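Local coordinates for uncharacterized protein CPE2226 (Clostridium perfringens, PDB 3O6U) that probably binds flavin mononucleotide through a small alpha/beta domain of the FMN-binding family, although its biological role is still unknown, at residues Pro71-Ala76 and Ser93-Phe98; Gln81-Asp86 and Leu101-Leu106. All coordinates share one frame; numbering follows the deposited sequence.

Overall arrangement
Both contacts use helix 92-111, at successive places about two turns apart, and together they tie it to helix 66-80 and to the loop that follows that helix. Contact 1 is buried, near the centre of the folded chain: an aromatic ring and a leucine pack helix to helix, and the serines beside them send their hydroxyls to partners elsewhere. Contact 2, about 9 Å away between centres, lies at the surface, where small serine and alanine side chains, a leucine methyl and the aliphatic part of a glutamate meet without regular structure on the loop side. Ile85 joins the two: its CD1 lies 3.5 Å from Leu73 CD2 and also touches the Phe98 ring.

Contact 1. Residues Pro71-Ala76 and Ser93-Phe98; sequences PQLEKA and SSSNQF
Leu73 of helix 66-80 packs on Phe98 of helix 92-111, and the two side chains pass each other in opposite directions. Followed outward, Leu73 starts with CB over the middle of the phenyl face, 3.7 Å from the ring centroid and only 5° off the ring normal, a CH-pi contact. Its two methyls then diverge. CD1 runs back along the phenylalanine to within 4.1 Å of Phe98 CB, whereas CD2 turns to Ser95, 4.0 Å from Ser95 OG. That hydroxyl is hydrogen-bonded to Ala91 O and Ile88 N, and the methyl only packs beside it. Phe98 reaches across because CG stands anti to the backbone N (chi1 179°), which carries the far end of the ring to the leucine backbone, with Phe98 CZ 3.3 Å from Leu73 O. Tyr37 meets the same ring edge-to-face, and Leu23 of strand 19-27 and Leu77 also touch Phe98. Nearby, Ser94 OG bonds Glu39, while the Glu74 carboxylate is held by Tyr37 N and Arg49. The axes of the two short segments come within 10.9 Å, at a crossing angle of -40°. This is the buried helix-helix packing of a two-layer alpha/beta domain, in which Phe98 joins both helices to the antiparallel strands beneath.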
ATOM      1  N   PRO A  71       6.754  -5.322   1.206  1.00 34.74           N
ATOM      2  CA  PRO A  71       6.271  -6.701   1.125  1.00 33.84           C
ATOM      3  C   PRO A  71       5.715  -7.131   2.487  1.00 30.37           C
ATOM      4  O   PRO A  71       4.820  -7.969   2.548  1.00 36.55           O
ATOM      5  CB  PRO A  71       7.504  -7.493   0.705  1.00 31.26           C
ATOM      6  CG  PRO A  71       8.454  -6.457   0.136  1.00 35.90           C
ATOM      7  CD  PRO A  71       8.198  -5.231   0.948  1.00 33.33           C
ATOM      8  N   GLN A  72       6.225  -6.569   3.582  1.00 32.46           N
ATOM      9  CA  GLN A  72       5.675  -6.914   4.894  1.00 32.45           C
ATOM     10  C   GLN A  72       4.231  -6.447   5.033  1.00 40.34           C
ATOM     11  O   GLN A  72       3.367  -7.219   5.473  1.00 43.30           O
ATOM     12  CB  GLN A  72       6.526  -6.330   6.026  1.00 31.67           C
ATOM     13  CG  GLN A  72       7.820  -7.115   6.183  1.00 49.46           C
ATOM     14  CD  GLN A  72       8.739  -6.579   7.255  1.00 55.22           C
ATOM     15  OE1 GLN A  72       8.290  -6.054   8.275  1.00 52.24           O
ATOM     16  NE2 GLN A  72      10.046  -6.736   7.042  1.00 61.25           N
ATOM     17  N   LEU A  73       3.965  -5.203   4.632  1.00 27.68           N
ATOM     18  CA  LEU A  73       2.626  -4.638   4.723  1.00 25.31           C
ATOM     19  C   LEU A  73       1.646  -5.472   3.908  1.00 28.79           C
ATOM     20  O   LEU A  73       0.510  -5.736   4.342  1.00 22.92           O
ATOM     21  CB  LEU A  73       2.655  -3.181   4.248  1.00 26.55           C
ATOM     22  CG  LEU A  73       3.504  -2.283   5.155  1.00 23.15           C
ATOM     23  CD1 LEU A  73       3.819  -0.983   4.471  1.00 28.65           C
ATOM     24  CD2 LEU A  73       2.768  -2.034   6.455  1.00 24.77           C
ATOM     25  N   GLU A  74       2.094  -5.895   2.734  1.00 20.29           N
ATOM     26  CA  GLU A  74       1.278  -6.718   1.863  1.00 25.74           C
ATOM     27  C   GLU A  74       0.859  -8.001   2.574  1.00 38.11           C
ATOM     28  O   GLU A  74      -0.323  -8.369   2.562  1.00 41.05           O
ATOM     29  CB  GLU A  74       2.057  -7.094   0.590  1.00 26.29           C
ATOM     30  CG  GLU A  74       2.362  -5.928  -0.353  1.00 32.20           C
ATOM     31  CD  GLU A  74       3.191  -6.365  -1.557  1.00 36.29           C
ATOM     32  OE1 GLU A  74       3.535  -7.560  -1.634  1.00 46.86           O
ATOM     33  OE2 GLU A  74       3.503  -5.522  -2.423  1.00 32.15           O
ATOM     34  N   LYS A  75       1.819  -8.674   3.208  1.00 34.61           N
ATOM     35  CA  LYS A  75       1.536  -9.945   3.875  1.00 29.46           C
ATOM     36  C   LYS A  75       0.647  -9.791   5.094  1.00 33.70           C
ATOM     37  O   LYS A  75      -0.291 -10.567   5.281  1.00 44.22           O
ATOM     38  CB  LYS A  75       2.831 -10.641   4.276  1.00 17.80           C
ATOM     39  CG  LYS A  75       3.728 -10.997   3.123  1.00 25.05           C
ATOM     40  CD  LYS A  75       5.036 -11.554   3.654  1.00 38.09           C
ATOM     41  CE  LYS A  75       6.185 -11.348   2.668  1.00 53.77           C
ATOM     42  NZ  LYS A  75       7.050 -10.168   3.024  1.00 60.05           N
ATOM     43  N   ALA A  76       0.947  -8.788   5.916  1.00 25.99           N
ATOM     44  CA  ALA A  76       0.172  -8.513   7.124  1.00 29.89           C
ATOM     45  C   ALA A  76      -1.281  -8.266   6.769  1.00 32.32           C
ATOM     46  O   ALA A  76      -2.175  -8.599   7.539  1.00 47.40           O
ATOM     47  CB  ALA A  76       0.734  -7.308   7.868  1.00 23.18           C
ATOM     48  N   SER A  93       5.285   5.973   8.875  1.00 34.12           N
ATOM     49  CA  SER A  93       4.651   6.809   7.867  1.00 31.76           C
ATOM     50  C   SER A  93       3.971   5.943   6.805  1.00 29.04           C
ATOM     51  O   SER A  93       2.782   6.099   6.525  1.00 34.11           O
ATOM     52  CB  SER A  93       5.720   7.701   7.229  1.00 26.92           C
ATOM     53  OG  SER A  93       5.156   8.901   6.749  1.00 38.11           O
ATOM     54  N   SER A  94       4.731   5.026   6.222  1.00 26.59           N
ATOM     55  CA  SER A  94       4.196   4.137   5.206  1.00 25.68           C
ATOM     56  C   SER A  94       3.131   3.193   5.782  1.00 26.82           C
ATOM     57  O   SER A  94       2.133   2.887   5.125  1.00 27.19           O
ATOM     58  CB  SER A  94       5.345   3.364   4.572  1.00 28.77           C
ATOM     59  OG  SER A  94       6.250   4.280   3.973  1.00 27.38           O
ATOM     60  N   SER A  95       3.317   2.753   7.020  1.00 25.92           N
ATOM     61  CA  SER A  95       2.326   1.884   7.628  1.00 30.11           C
ATOM     62  C   SER A  95       0.986   2.613   7.695  1.00 35.84           C
ATOM     63  O   SER A  95      -0.055   2.058   7.330  1.00 38.42           O
ATOM     64  CB  SER A  95       2.794   1.464   9.021  1.00 26.07           C
ATOM     65  OG  SER A  95       4.047   0.805   8.925  1.00 35.28           O
ATOM     66  N   ASN A  96       1.023   3.868   8.137  1.00 34.85           N
ATOM     67  CA  ASN A  96      -0.190   4.678   8.239  1.00 32.48           C
ATOM     68  C   ASN A  96      -0.748   4.989   6.849  1.00 28.65           C
ATOM     69  O   ASN A  96      -1.948   4.864   6.624  1.00 27.89           O
ATOM     70  CB  ASN A  96       0.107   5.961   9.007  1.00 35.86           C
ATOM     71  CG  ASN A  96       0.265   5.725  10.511  1.00 38.71           C
ATOM     72  OD1 ASN A  96       0.808   6.573  11.220  1.00 49.92           O
ATOM     73  ND2 ASN A  96      -0.224   4.588  10.999  1.00 30.04           N
ATOM     74  N   GLN A  97       0.102   5.420   5.921  1.00 24.93           N
ATOM     75  CA  GLN A  97      -0.371   5.638   4.561  1.00 26.46           C
ATOM     76  C   GLN A  97      -1.012   4.331   4.033  1.00 29.60           C
ATOM     77  O   GLN A  97      -2.142   4.355   3.536  1.00 27.47           O
ATOM     78  CB  GLN A  97       0.791   6.064   3.665  1.00 32.54           C
ATOM     79  CG  GLN A  97       0.456   6.107   2.177  1.00 32.05           C
ATOM     80  CD  GLN A  97       1.458   6.921   1.386  1.00 31.57           C
ATOM     81  OE1 GLN A  97       1.268   8.113   1.175  1.00 44.72           O
ATOM     82  NE2 GLN A  97       2.543   6.289   0.971  1.00 15.84           N
ATOM     83  N   PHE A  98      -0.302   3.202   4.162  1.00 28.69           N
ATOM     84  CA  PHE A  98      -0.810   1.886   3.736  1.00 23.39           C
ATOM     85  C   PHE A  98      -2.164   1.580   4.363  1.00 26.20           C
ATOM     86  O   PHE A  98      -3.077   1.117   3.666  1.00 28.93           O
ATOM     87  CB  PHE A  98       0.166   0.759   4.123  1.00 24.10           C
ATOM     88  CG  PHE A  98      -0.298  -0.651   3.727  1.00 23.55           C
ATOM     89  CD1 PHE A  98      -0.065  -1.155   2.447  1.00 21.00           C
ATOM     90  CD2 PHE A  98      -0.956  -1.473   4.648  1.00 23.56           C
ATOM     91  CE1 PHE A  98      -0.468  -2.452   2.097  1.00 20.19           C
ATOM     92  CE2 PHE A  98      -1.359  -2.759   4.303  1.00 31.12           C
ATOM     93  CZ  PHE A  98      -1.118  -3.249   3.022  1.00 21.07           C
TER

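Contact 2. Residues Gln81-Asp86 and Leu101-Leu106; sequences QSSDID and LAEKVL
With chi1 at 67°, Ser83 holds OG between its own backbone N and carbonyl carbon, and that hydroxyl lies against Glu103, 3.2 Å from Glu103 CG. Glu103 meets it with CG anti to the carbonyl carbon (chi1 -58°) and the chain extended beyond; contact is made at CG, while the carboxylate carbon stays farther from the hydroxyl. Alongside, Ser83 CB abuts Ala102 CB at 3.6 Å, and the small methyl lets loop and helix come close, the CA atoms of Ser83 and Ala102 being 5.0 Å apart. One turn on, Leu106 lays CD1 against the loop backbone, 3.3 Å from Ser83 N and 3.8 Å from Ser82 C. The loop bends away directly after this touch: Asp84 centres an inverse gamma turn, with a weak bond from Ile85 N to Ser83 O. The Ile85 side chain packs on Leu73 and Ala76 of helix 66-80, and its carbonyl receives Lys99 NZ. On the helix, Ala102 also rests on Leu23 and Val105 on Tyr7 and Val9, facing the sheet. The arrangement is plain surface packing: the loop between helices 66-80 and 92-111 touches the latter at Ser82 and Ser83, on the helical layer of a two-layer alpha/beta domain.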
ATOM      1  N   GLN A  81      -6.601  -9.903   6.992  1.00 37.89           N
ATOM      2  CA  GLN A  81      -7.828  -9.754   6.218  1.00 37.73           C
ATOM      3  C   GLN A  81      -8.573  -8.458   6.582  1.00 44.05           C
ATOM      4  O   GLN A  81      -9.770  -8.335   6.333  1.00 45.83           O
ATOM      5  CB  GLN A  81      -8.752 -10.972   6.367  1.00 29.90           C
ATOM      6  CG  GLN A  81      -8.174 -12.266   5.765  1.00 24.65           C
ATOM      7  CD  GLN A  81      -8.009 -12.220   4.254  1.00 38.11           C
ATOM      8  OE1 GLN A  81      -8.948 -11.908   3.520  1.00 52.24           O
ATOM      9  NE2 GLN A  81      -6.813 -12.551   3.783  1.00 34.27           N
ATOM     10  N   SER A  82      -7.871  -7.504   7.194  1.00 36.43           N
ATOM     11  CA  SER A  82      -8.460  -6.194   7.492  1.00 31.58           C
ATOM     12  C   SER A  82      -7.358  -5.138   7.457  1.00 41.57           C
ATOM     13  O   SER A  82      -6.175  -5.463   7.520  1.00 39.56           O
ATOM     14  CB  SER A  82      -9.142  -6.146   8.857  1.00 42.52           C
ATOM     15  OG  SER A  82      -8.180  -6.127   9.887  1.00 47.53           O
ATOM     16  N   SER A  83      -7.759  -3.877   7.346  1.00 37.19           N
ATOM     17  CA  SER A  83      -6.823  -2.759   7.292  1.00 33.89           C
ATOM     18  C   SER A  83      -6.135  -2.547   8.630  1.00 43.76           C
ATOM     19  O   SER A  83      -5.082  -1.915   8.699  1.00 39.14           O
ATOM     20  CB  SER A  83      -7.571  -1.472   6.932  1.00 51.21           C
ATOM     21  OG  SER A  83      -8.470  -1.087   7.969  1.00 50.41           O
ATOM     22  N   ASP A  84      -6.728  -3.083   9.691  1.00 55.48           N
ATOM     23  CA  ASP A  84      -6.192  -2.892  11.029  1.00 62.90           C
ATOM     24  C   ASP A  84      -4.935  -3.692  11.274  1.00 59.56           C
ATOM     25  O   ASP A  84      -4.978  -4.734  11.927  1.00 69.21           O
ATOM     26  CB  ASP A  84      -7.254  -3.230  12.091  1.00 76.33           C
ATOM     27  CG  ASP A  84      -6.690  -3.224  13.517  1.00 93.95           C
ATOM     28  OD1 ASP A  84      -6.190  -2.162  13.970  1.00 93.47           O
ATOM     29  OD2 ASP A  84      -6.747  -4.289  14.179  1.00 98.37           O
ATOM     30  N   ILE A  85      -3.815  -3.219  10.736  1.00 46.51           N
ATOM     31  CA  ILE A  85      -2.548  -3.905  10.952  1.00 44.43           C
ATOM     32  C   ILE A  85      -1.681  -3.085  11.907  1.00 42.59           C
ATOM     33  O   ILE A  85      -1.965  -1.917  12.159  1.00 42.65           O
ATOM     34  CB  ILE A  85      -1.757  -4.131   9.628  1.00 43.80           C
ATOM     35  CG1 ILE A  85      -1.607  -2.821   8.857  1.00 52.01           C
ATOM     36  CG2 ILE A  85      -2.454  -5.166   8.777  1.00 35.03           C
ATOM     37  CD1 ILE A  85      -0.254  -2.676   8.165  1.00 45.97           C
ATOM     38  N   ASP A  86      -0.634  -3.710  12.439  1.00 46.35           N
ATOM     39  CA  ASP A  86       0.291  -3.056  13.367  1.00 45.89           C
ATOM     40  C   ASP A  86       1.296  -2.250  12.549  1.00 38.36           C
ATOM     41  O   ASP A  86       1.791  -2.738  11.527  1.00 36.99           O
ATOM     42  CB  ASP A  86       1.050  -4.101  14.196  1.00 49.84           C
ATOM     43  CG  ASP A  86       0.158  -5.238  14.676  1.00 66.08           C
ATOM     44  OD1 ASP A  86      -0.930  -4.963  15.240  1.00 67.16           O
ATOM     45  OD2 ASP A  86       0.549  -6.415  14.493  1.00 68.82           O
ATOM     46  N   LEU A 101      -5.137   3.452   2.626  1.00 26.64           N
ATOM     47  CA  LEU A 101      -5.424   2.835   1.325  1.00 20.26           C
ATOM     48  C   LEU A 101      -6.134   1.475   1.532  1.00 21.99           C
ATOM     49  O   LEU A 101      -7.091   1.157   0.816  1.00 22.25           O
ATOM     50  CB  LEU A 101      -4.122   2.670   0.523  1.00 19.71           C
ATOM     51  CG  LEU A 101      -3.456   3.978   0.059  1.00 22.74           C
ATOM     52  CD1 LEU A 101      -2.148   3.704  -0.664  1.00 28.39           C
ATOM     53  CD2 LEU A 101      -4.404   4.719  -0.837  1.00 23.17           C
ATOM     54  N   ALA A 102      -5.681   0.669   2.489  1.00 18.95           N
ATOM     55  CA  ALA A 102      -6.384  -0.586   2.788  1.00 24.94           C
ATOM     56  C   ALA A 102      -7.848  -0.329   3.234  1.00 30.98           C
ATOM     57  O   ALA A 102      -8.756  -1.035   2.780  1.00 32.28           O
ATOM     58  CB  ALA A 102      -5.645  -1.367   3.868  1.00 15.18           C
ATOM     59  N   GLU A 103      -8.092   0.658   4.102  1.00 27.73           N
ATOM     60  CA  GLU A 103      -9.467   0.938   4.517  1.00 33.75           C
ATOM     61  C   GLU A 103     -10.308   1.256   3.280  1.00 29.40           C
ATOM     62  O   GLU A 103     -11.387   0.690   3.102  1.00 28.65           O
ATOM     63  CB  GLU A 103      -9.524   2.118   5.513  1.00 41.86           C
ATOM     64  CG  GLU A 103      -8.685   1.875   6.772  1.00 63.31           C
ATOM     65  CD  GLU A 103      -8.542   3.095   7.685  1.00 76.61           C
ATOM     66  OE1 GLU A 103      -9.381   4.024   7.604  1.00 72.04           O
ATOM     67  OE2 GLU A 103      -7.588   3.106   8.502  1.00 78.08           O
ATOM     68  N   LYS A 104      -9.807   2.118   2.399  1.00 22.79           N
ATOM     69  CA  LYS A 104     -10.583   2.470   1.228  1.00 24.13           C
ATOM     70  C   LYS A 104     -10.721   1.350   0.206  1.00 25.44           C
ATOM     71  O   LYS A 104     -11.800   1.184  -0.359  1.00 33.53           O
ATOM     72  CB  LYS A 104     -10.022   3.726   0.559  1.00 24.36           C
ATOM     73  CG  LYS A 104     -10.923   4.218  -0.568  1.00 44.84           C
ATOM     74  CD  LYS A 104     -12.290   4.630  -0.023  1.00 57.24           C
ATOM     75  CE  LYS A 104     -13.167   5.259  -1.106  1.00 67.43           C
ATOM     76  NZ  LYS A 104     -14.479   5.759  -0.570  1.00 72.22           N
ATOM     77  N   VAL A 105      -9.662   0.566  -0.030  1.00 23.06           N
ATOM     78  CA  VAL A 105      -9.776  -0.527  -1.012  1.00 20.48           C
ATOM     79  C   VAL A 105     -10.728  -1.623  -0.514  1.00 22.94           C
ATOM     80  O   VAL A 105     -11.464  -2.217  -1.307  1.00 33.01           O
ATOM     81  CB  VAL A 105      -8.361  -1.120  -1.438  1.00 19.50           C
ATOM     82  CG1 VAL A 105      -7.867  -2.234  -0.502  1.00 18.14           C
ATOM     83  CG2 VAL A 105      -8.453  -1.619  -2.877  1.00 18.68           C
ATOM     84  N   LEU A 106     -10.724  -1.866   0.798  1.00 27.73           N
ATOM     85  CA  LEU A 106     -11.611  -2.854   1.413  1.00 28.18           C
ATOM     86  C   LEU A 106     -13.079  -2.407   1.367  1.00 38.23           C
ATOM     87  O   LEU A 106     -13.970  -3.250   1.285  1.00 40.01           O
ATOM     88  CB  LEU A 106     -11.172  -3.132   2.861  1.00 27.91           C
ATOM     89  CG  LEU A 106      -9.869  -3.953   2.991  1.00 33.07           C
ATOM     90  CD1 LEU A 106      -9.383  -4.016   4.433  1.00 35.91           C
ATOM     91  CD2 LEU A 106     -10.096  -5.342   2.463  1.00 34.93           C
TER